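Local coordinates for ferredoxin (Thauera aromatica, PDB 1RGV), which carries electrons on two [4Fe-4S] clusters and serves as the electron donor of 4-hydroxybenzoyl-CoA reductase, at residues A1-D6 / P59-Y64; C8-A13 / P28-D33; K36-V41 / E73-L78. One frame throughout, in Å; residues are numbered along the deposited sequence.

Interaction 1 (A1-D6 / P59-Y64); sequences ALYIND and PDNPDY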
# COMPACT_ATOMS: atom_id res chain seq x y z
N ALA A 1 -7.21 1.79 -3.46
CA ALA A 1 -5.92 1.18 -2.99
C ALA A 1 -4.81 1.44 -3.99
O ALA A 1 -5.05 1.92 -5.10
CB ALA A 1 -6.10 -0.33 -2.79
N LEU A 2 -3.59 1.13 -3.59
CA LEU A 2 -2.43 1.32 -4.46
C LEU A 2 -1.96 -0.05 -4.93
O LEU A 2 -2.49 -1.07 -4.50
CB LEU A 2 -1.30 2.03 -3.71
CG LEU A 2 -1.64 3.36 -3.02
CD1 LEU A 2 -0.38 4.00 -2.49
CD2 LEU A 2 -2.33 4.28 -4.01
N TYR A 3 -0.97 -0.06 -5.81
CA TYR A 3 -0.43 -1.31 -6.31
C TYR A 3 1.00 -1.03 -6.76
O TYR A 3 1.38 0.13 -6.91
CB TYR A 3 -1.29 -1.84 -7.45
CG TYR A 3 -0.91 -1.37 -8.83
CD1 TYR A 3 -0.18 -2.20 -9.68
CD2 TYR A 3 -1.30 -0.12 -9.30
CE1 TYR A 3 0.14 -1.80 -10.98
CE2 TYR A 3 -0.99 0.29 -10.59
CZ TYR A 3 -0.27 -0.55 -11.43
OH TYR A 3 0.04 -0.16 -12.72
N ILE A 4 1.79 -2.08 -6.96
CA ILE A 4 3.18 -1.89 -7.35
C ILE A 4 3.52 -2.16 -8.82
O ILE A 4 3.15 -3.19 -9.38
CB ILE A 4 4.09 -2.73 -6.44
CG1 ILE A 4 3.86 -2.32 -4.98
CG2 ILE A 4 5.55 -2.56 -6.84
CD1 ILE A 4 4.53 -3.22 -3.95
N ASN A 5 4.24 -1.20 -9.41
CA ASN A 5 4.69 -1.25 -10.80
C ASN A 5 5.60 -2.43 -11.04
O ASN A 5 5.85 -3.23 -10.15
CB ASN A 5 5.50 -0.00 -11.16
CG ASN A 5 4.69 1.05 -11.83
OD1 ASN A 5 3.55 0.81 -12.23
ND2 ASN A 5 5.27 2.24 -11.97
N ASP A 6 6.11 -2.50 -12.26
CA ASP A 6 7.04 -3.55 -12.62
C ASP A 6 8.43 -2.95 -12.49
O ASP A 6 9.44 -3.62 -12.71
CB ASP A 6 6.79 -4.01 -14.05
CG ASP A 6 7.12 -5.48 -14.24
OD1 ASP A 6 8.23 -5.91 -13.85
OD2 ASP A 6 6.25 -6.21 -14.77
N PRO A 59 1.78 3.43 -7.83
CA PRO A 59 0.67 4.25 -8.32
C PRO A 59 -0.68 3.87 -7.74
O PRO A 59 -0.80 2.87 -7.02
CB PRO A 59 0.74 4.03 -9.83
CG PRO A 59 1.21 2.61 -9.92
CD PRO A 59 2.31 2.56 -8.90
N ASP A 60 -1.70 4.67 -8.04
CA ASP A 60 -3.05 4.39 -7.56
C ASP A 60 -3.62 3.30 -8.44
O ASP A 60 -3.46 3.34 -9.66
CB ASP A 60 -3.94 5.64 -7.67
CG ASP A 60 -3.37 6.84 -6.94
OD1 ASP A 60 -2.80 6.67 -5.85
OD2 ASP A 60 -3.51 7.97 -7.46
N ASN A 61 -4.28 2.31 -7.84
CA ASN A 61 -4.86 1.22 -8.61
C ASN A 61 -6.23 1.60 -9.16
O ASN A 61 -7.22 1.62 -8.43
CB ASN A 61 -5.01 -0.03 -7.74
CG ASN A 61 -5.34 -1.26 -8.55
OD1 ASN A 61 -6.07 -1.18 -9.54
ND2 ASN A 61 -4.80 -2.40 -8.14
N PRO A 62 -6.30 1.90 -10.47
CA PRO A 62 -7.57 2.28 -11.08
C PRO A 62 -8.68 1.24 -10.88
O PRO A 62 -9.86 1.55 -11.02
CB PRO A 62 -7.20 2.48 -12.55
CG PRO A 62 -6.05 1.56 -12.74
CD PRO A 62 -5.24 1.78 -11.49
N ASP A 63 -8.29 0.01 -10.56
CA ASP A 63 -9.25 -1.08 -10.33
C ASP A 63 -9.90 -0.90 -8.96
O ASP A 63 -10.91 -1.54 -8.66
CB ASP A 63 -8.55 -2.44 -10.37
CG ASP A 63 -8.01 -2.78 -11.74
OD1 ASP A 63 -7.40 -1.90 -12.38
OD2 ASP A 63 -8.18 -3.94 -12.18
N TYR A 64 -9.31 -0.04 -8.14
CA TYR A 64 -9.85 0.21 -6.80
C TYR A 64 -9.81 1.69 -6.43
O TYR A 64 -8.99 2.10 -5.61
CB TYR A 64 -9.07 -0.58 -5.75
CG TYR A 64 -9.10 -2.07 -5.94
CD1 TYR A 64 -8.27 -2.70 -6.87
CD2 TYR A 64 -9.96 -2.87 -5.19
CE1 TYR A 64 -8.29 -4.08 -7.04
CE2 TYR A 64 -10.00 -4.25 -5.35
CZ TYR A 64 -9.17 -4.85 -6.28
OH TYR A 64 -9.22 -6.21 -6.46
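Ala1 and Asn61, and Tyr3 and Pro59, are joined by backbone hydrogen bonds. Asn61 N donates to Ala1 O at 2.9 Å, and Tyr3 N reaches Pro59 O at 3.2 Å. The two bonds flank Leu2 and Asp60, whose backbones form a single beta bridge. A weak bond from Ala1 N to Tyr64 O adds to the hold on the chain's first residue, whose amino group also meets Glu66 and Glu39.

The chain start thus lies beside the loop that follows helix 48-52, as in bacterial-type 2[4Fe-4S] ferredoxins, where the N-terminal strand pairs with the chain beyond the last cluster cysteines. At Asn61 the geometry fits an Asx turn to Asp63 N, though the placing of OD1 is doubtful.

Side-chain contacts lie on either side of the bridge. The apolar one joins Tyr3 to Pro59: the CE2 corner of the ring meets Pro59 CG at 3.3 Å, approaching obliquely, while Asp60 O sits near the ring plane at its edge. CG of Tyr3 stands between backbone N and carbonyl carbon (chi1 89°), which brings the CE2 side of the ring to Pro59; a compact proline, held rigid by its closure onto N, offers CG to the aromatic side chain. Leu2 lies alongside Asp60 and points the same way, its CD2 beside the OD1 that Arg50 engages in a salt bridge. Leu2 also touches the second cluster, the one bound by Cys37, where a branched aliphatic residue provides nonpolar cover.

Interaction 2 (C8-A13 / P28-D33); sequences CTACDA and PIYVID. With SF4 (iron/sulfur cluster), chain B.
The Tyr30 ring lies with one face against the cluster that Cys8 and Cys11 bind: sulfide S1 stands 3.7 Å above the ring plane, over its centre. At the hydroxyl end the edge meets Asp12, whose OD2 lies in the ring plane and accepts from Tyr30 OH at 2.9 Å through its anti lone pair, the carboxylate turned 70° from the ring. Ala10 CA lies oblique to the ring, and its CB is 3.6 Å from Tyr30 CE1; a methyl is small enough to let the ring settle against the loop.

Cys8 SG is 5.0 Å from the ring centroid, an oblique sulfur-aromatic contact. With SG anti to the backbone N (chi1 176°), the thiolate reaches iron FE3 at 2.5 Å and also accepts from Tyr30 N at 3.5 Å, N-H...S angle 162°. A weak bond comes to it from Ala10 N. Behind the sulfur, Cys8 CB packs on Ile29 CG2 at 3.4 Å.

Cys8 and Cys11, with Cys14, form the CxxCxxC run of bacterial ferredoxins, and Cys53 completes the ligands of the first cluster. Strand 31-32, just beyond Tyr30, pairs with strand 23-24, and Ile4 and Ile23 also touch the tyrosine.

Amide donors directed at a cysteine sulfur would probably draw negative charge from it and ease reduction of the cluster, as N-H...S bonds are thought to do in ferredoxins. The ring covers S1 and probably limits solvent access there, while the bond to Asp12 is likely to steady its hydroxyl end.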
# COMPACT_ATOMS: atom_id res chain seq x y z
N CYS A 8 9.51 -2.06 -9.79
CA CYS A 8 9.90 -2.41 -8.44
C CYS A 8 11.30 -3.03 -8.51
O CYS A 8 11.60 -3.82 -9.40
CB CYS A 8 8.91 -3.42 -7.86
SG CYS A 8 9.34 -4.04 -6.22
N THR A 9 12.16 -2.65 -7.56
CA THR A 9 13.53 -3.16 -7.51
C THR A 9 13.65 -4.23 -6.43
O THR A 9 14.70 -4.86 -6.27
CB THR A 9 14.52 -2.01 -7.22
OG1 THR A 9 14.54 -1.11 -8.33
CG2 THR A 9 15.94 -2.53 -6.99
N ALA A 10 12.57 -4.44 -5.69
CA ALA A 10 12.54 -5.43 -4.62
C ALA A 10 13.56 -5.10 -3.53
O ALA A 10 14.23 -6.00 -3.02
CB ALA A 10 12.81 -6.82 -5.20
N CYS A 11 13.69 -3.82 -3.19
CA CYS A 11 14.63 -3.40 -2.15
C CYS A 11 14.07 -3.69 -0.75
O CYS A 11 14.77 -3.55 0.25
CB CYS A 11 14.96 -1.92 -2.30
SG CYS A 11 13.61 -0.78 -1.90
N ASP A 12 12.79 -4.06 -0.70
CA ASP A 12 12.13 -4.41 0.56
C ASP A 12 11.94 -3.24 1.54
O ASP A 12 11.30 -3.39 2.59
CB ASP A 12 12.91 -5.55 1.22
CG ASP A 12 12.20 -6.15 2.42
OD1 ASP A 12 12.48 -5.72 3.56
OD2 ASP A 12 11.34 -7.04 2.22
N ALA A 13 12.46 -2.07 1.18
CA ALA A 13 12.37 -0.89 2.02
C ALA A 13 10.97 -0.44 2.42
O ALA A 13 10.82 0.38 3.33
CB ALA A 13 13.09 0.26 1.35
N PRO A 28 9.90 -11.22 -9.53
CA PRO A 28 10.78 -10.04 -9.41
C PRO A 28 10.26 -8.84 -8.61
O PRO A 28 11.06 -8.05 -8.09
CB PRO A 28 11.05 -9.68 -10.86
CG PRO A 28 9.72 -9.97 -11.50
CD PRO A 28 9.36 -11.32 -10.90
N ILE A 29 8.94 -8.67 -8.50
CA ILE A 29 8.41 -7.52 -7.78
C ILE A 29 7.51 -7.85 -6.58
O ILE A 29 7.07 -8.98 -6.42
CB ILE A 29 7.62 -6.58 -8.73
CG1 ILE A 29 6.35 -7.28 -9.24
CG2 ILE A 29 8.50 -6.15 -9.89
CD1 ILE A 29 5.51 -6.44 -10.19
N TYR A 30 7.26 -6.84 -5.76
CA TYR A 30 6.41 -6.99 -4.58
C TYR A 30 4.94 -6.79 -4.92
O TYR A 30 4.61 -6.10 -5.89
CB TYR A 30 6.85 -6.00 -3.50
CG TYR A 30 8.07 -6.43 -2.73
CD1 TYR A 30 9.15 -7.05 -3.37
CD2 TYR A 30 8.17 -6.22 -1.35
CE1 TYR A 30 10.28 -7.44 -2.66
CE2 TYR A 30 9.30 -6.60 -0.64
CZ TYR A 30 10.35 -7.21 -1.30
OH TYR A 30 11.47 -7.59 -0.60
N VAL A 31 4.06 -7.39 -4.12
CA VAL A 31 2.62 -7.31 -4.37
C VAL A 31 1.82 -6.75 -3.19
O VAL A 31 2.06 -7.10 -2.03
CB VAL A 31 2.06 -8.71 -4.70
CG1 VAL A 31 0.64 -8.58 -5.22
CG2 VAL A 31 2.96 -9.41 -5.71
N ILE A 32 0.87 -5.87 -3.50
CA ILE A 32 0.01 -5.27 -2.48
C ILE A 32 -1.36 -5.95 -2.50
O ILE A 32 -1.91 -6.23 -3.56
CB ILE A 32 -0.21 -3.76 -2.72
CG1 ILE A 32 1.06 -2.98 -2.41
CG2 ILE A 32 -1.38 -3.25 -1.88
CD1 ILE A 32 0.93 -1.48 -2.65
N ASP A 33 -1.90 -6.22 -1.31
CA ASP A 33 -3.21 -6.84 -1.22
C ASP A 33 -4.21 -5.70 -1.20
O ASP A 33 -4.33 -4.99 -0.19
CB ASP A 33 -3.33 -7.65 0.07
CG ASP A 33 -4.56 -8.55 0.09
OD1 ASP A 33 -5.62 -8.12 -0.42
OD2 ASP A 33 -4.45 -9.69 0.61
FE1 SF4 B . 9.62 0.53 -3.96
FE2 SF4 B . 8.86 -1.51 -2.15
FE3 SF4 B . 9.46 -2.03 -4.76
FE4 SF4 B . 11.43 -1.24 -2.97
S1 SF4 B . 10.11 -3.22 -2.91
S2 SF4 B . 11.12 -0.72 -4.96
S3 SF4 B . 10.23 0.11 -1.68
S4 SF4 B . 7.79 -0.89 -4.09

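Interaction 3 (K36-V41 / E73-L78); sequences KCSECV and EKYDRL. With SF4 (iron/sulfur cluster), chain C.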
# COMPACT_ATOMS: atom_id res chain seq x y z
N LYS A 36 -6.10 -5.21 1.97
CA LYS A 36 -5.50 -4.64 3.17
C LYS A 36 -4.97 -3.22 3.03
O LYS A 36 -4.67 -2.56 4.03
CB LYS A 36 -4.37 -5.56 3.65
CG LYS A 36 -4.79 -7.01 3.80
CD LYS A 36 -3.60 -7.90 4.10
CE LYS A 36 -3.99 -9.37 4.07
NZ LYS A 36 -2.81 -10.27 4.28
N CYS A 37 -4.87 -2.73 1.80
CA CYS A 37 -4.36 -1.37 1.59
C CYS A 37 -5.43 -0.31 1.74
O CYS A 37 -6.33 -0.22 0.91
CB CYS A 37 -3.70 -1.24 0.22
SG CYS A 37 -3.13 0.43 -0.18
N SER A 38 -5.33 0.49 2.79
CA SER A 38 -6.28 1.57 3.05
C SER A 38 -5.66 2.90 2.65
O SER A 38 -6.18 3.97 2.99
CB SER A 38 -6.64 1.61 4.54
OG SER A 38 -5.53 2.03 5.32
N GLU A 39 -4.55 2.83 1.93
CA GLU A 39 -3.84 4.02 1.49
C GLU A 39 -3.36 4.82 2.70
O GLU A 39 -3.19 6.04 2.63
CB GLU A 39 -4.73 4.86 0.57
CG GLU A 39 -4.95 4.21 -0.79
CD GLU A 39 -5.74 5.06 -1.75
OE1 GLU A 39 -5.42 6.26 -1.88
OE2 GLU A 39 -6.68 4.53 -2.38
N CYS A 40 -3.15 4.10 3.80
CA CYS A 40 -2.69 4.68 5.05
C CYS A 40 -3.73 5.52 5.80
O CYS A 40 -3.45 6.02 6.89
CB CYS A 40 -1.43 5.52 4.83
SG CYS A 40 0.09 4.55 4.82
N VAL A 41 -4.93 5.68 5.23
CA VAL A 41 -5.96 6.45 5.92
C VAL A 41 -6.25 5.70 7.21
O VAL A 41 -6.19 4.47 7.25
CB VAL A 41 -7.27 6.57 5.10
CG1 VAL A 41 -6.94 6.97 3.67
CG2 VAL A 41 -8.04 5.27 5.15
N GLU A 73 -13.05 2.76 6.67
CA GLU A 73 -13.78 1.57 7.11
C GLU A 73 -12.94 0.30 6.96
O GLU A 73 -13.00 -0.60 7.80
CB GLU A 73 -15.09 1.46 6.32
CG GLU A 73 -16.07 2.58 6.65
CD GLU A 73 -17.31 2.56 5.77
OE1 GLU A 73 -17.89 1.47 5.57
OE2 GLU A 73 -17.71 3.65 5.28
N LYS A 74 -12.16 0.24 5.88
CA LYS A 74 -11.30 -0.91 5.63
C LYS A 74 -10.23 -0.98 6.72
O LYS A 74 -9.87 -2.06 7.19
CB LYS A 74 -10.64 -0.79 4.26
CG LYS A 74 -9.81 -2.01 3.87
CD LYS A 74 -8.96 -1.76 2.64
CE LYS A 74 -9.79 -1.43 1.41
NZ LYS A 74 -8.96 -1.38 0.18
N TYR A 75 -9.73 0.19 7.11
CA TYR A 75 -8.70 0.29 8.13
C TYR A 75 -9.13 -0.38 9.43
O TYR A 75 -8.39 -1.18 10.01
CB TYR A 75 -8.37 1.76 8.41
CG TYR A 75 -7.32 1.93 9.48
CD1 TYR A 75 -5.96 1.74 9.19
CD2 TYR A 75 -7.68 2.22 10.79
CE1 TYR A 75 -5.00 1.83 10.19
CE2 TYR A 75 -6.72 2.31 11.80
CZ TYR A 75 -5.39 2.11 11.50
OH TYR A 75 -4.45 2.20 12.49
N ASP A 76 -10.33 -0.03 9.89
CA ASP A 76 -10.87 -0.57 11.13
C ASP A 76 -11.04 -2.09 11.09
O ASP A 76 -10.60 -2.80 12.01
CB ASP A 76 -12.21 0.09 11.44
CG ASP A 76 -12.11 1.61 11.48
OD1 ASP A 76 -11.26 2.13 12.23
OD2 ASP A 76 -12.89 2.27 10.75
N ARG A 77 -11.67 -2.59 10.03
CA ARG A 77 -11.89 -4.02 9.89
C ARG A 77 -10.59 -4.79 10.09
O ARG A 77 -10.61 -5.99 10.38
CB ARG A 77 -12.47 -4.33 8.50
CG ARG A 77 -13.72 -3.53 8.16
CD ARG A 77 -14.46 -4.05 6.91
NE ARG A 77 -13.67 -3.95 5.68
CZ ARG A 77 -12.74 -4.83 5.29
NH1 ARG A 77 -12.48 -5.89 6.04
NH2 ARG A 77 -12.08 -4.64 4.15
N LEU A 78 -9.46 -4.11 9.95
CA LEU A 78 -8.16 -4.74 10.09
C LEU A 78 -7.57 -4.65 11.49
O LEU A 78 -6.83 -5.54 11.91
CB LEU A 78 -7.19 -4.12 9.08
CG LEU A 78 -7.54 -4.39 7.61
CD1 LEU A 78 -6.84 -3.39 6.71
CD2 LEU A 78 -7.16 -5.82 7.25
FE1 SF4 C . 0.29 -0.17 3.43
FE2 SF4 C . 1.35 1.55 1.45
FE3 SF4 C . -1.28 0.79 1.46
FE4 SF4 C . -0.26 2.51 3.41
S1 SF4 C . -0.42 2.89 1.07
S2 SF4 C . -1.62 0.92 3.54
S3 SF4 C . 1.81 1.69 3.58
S4 SF4 C . 0.39 -0.52 1.14
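Lys74 NZ donates to Cys37 O at 3.0 Å, coming from above the carbonyl plane, 38° out of it. Its CG lies anti to the backbone N (chi1 -175°), and a bend at chi3 brings the ammonium round to the carbonyl while CD passes close by it. Beside it, Leu78 lays an aliphatic branch against the loop backbone, CD1 3.5 Å from Lys36 O. Tyr75 presents a broad ring to the turn, its CD1 corner 3.4 Å from Val41 O in an oblique approach, with Ser38 OG at the ring's edge.

Further out, Glu66 forms a salt bridge with the ammonium and Pro34 O accepts from it, so a long, flexible cation suits this place between helix and loop. With an alanine here, Cys37 O, Pro34 O and the Glu66 carboxylate would probably lose the partner they share, and helix 68-78 its tie to the loop. Asn20 bonds Ser38 OG, and a type I' turn runs from Ser38 to Val41.

On the far side of the loop, Cys37 SG and Cys40 SG bind irons FE3 and FE4, each at 2.5 Å. With Cys18 and Cys49 they make the second [4Fe-4S] site of a bacterial-type ferredoxin, backed here by the C-terminal helix.

Interaction 2 is a contact at the surface, whereas interactions 1 and 3 are partly buried. Interactions 2 and 3 each hold a cysteine-bearing loop beside its own cluster, on opposite sides of the chain's centre; in interaction 2 sulfur and an aromatic ring dominate, in interaction 3 a lysine and a backbone carbonyl. Interaction 1 combines backbone bonds with a tyrosine-proline contact and ties the chain start to the loop before helix 68-78. It touches both others: Leu2 O packs on Ile32 CG2, while Leu2 N lies near Cys37 SG. Ile32 and Cys37 join interactions 2 and 3 directly, and Glu66 serves both Ala1 and Lys74.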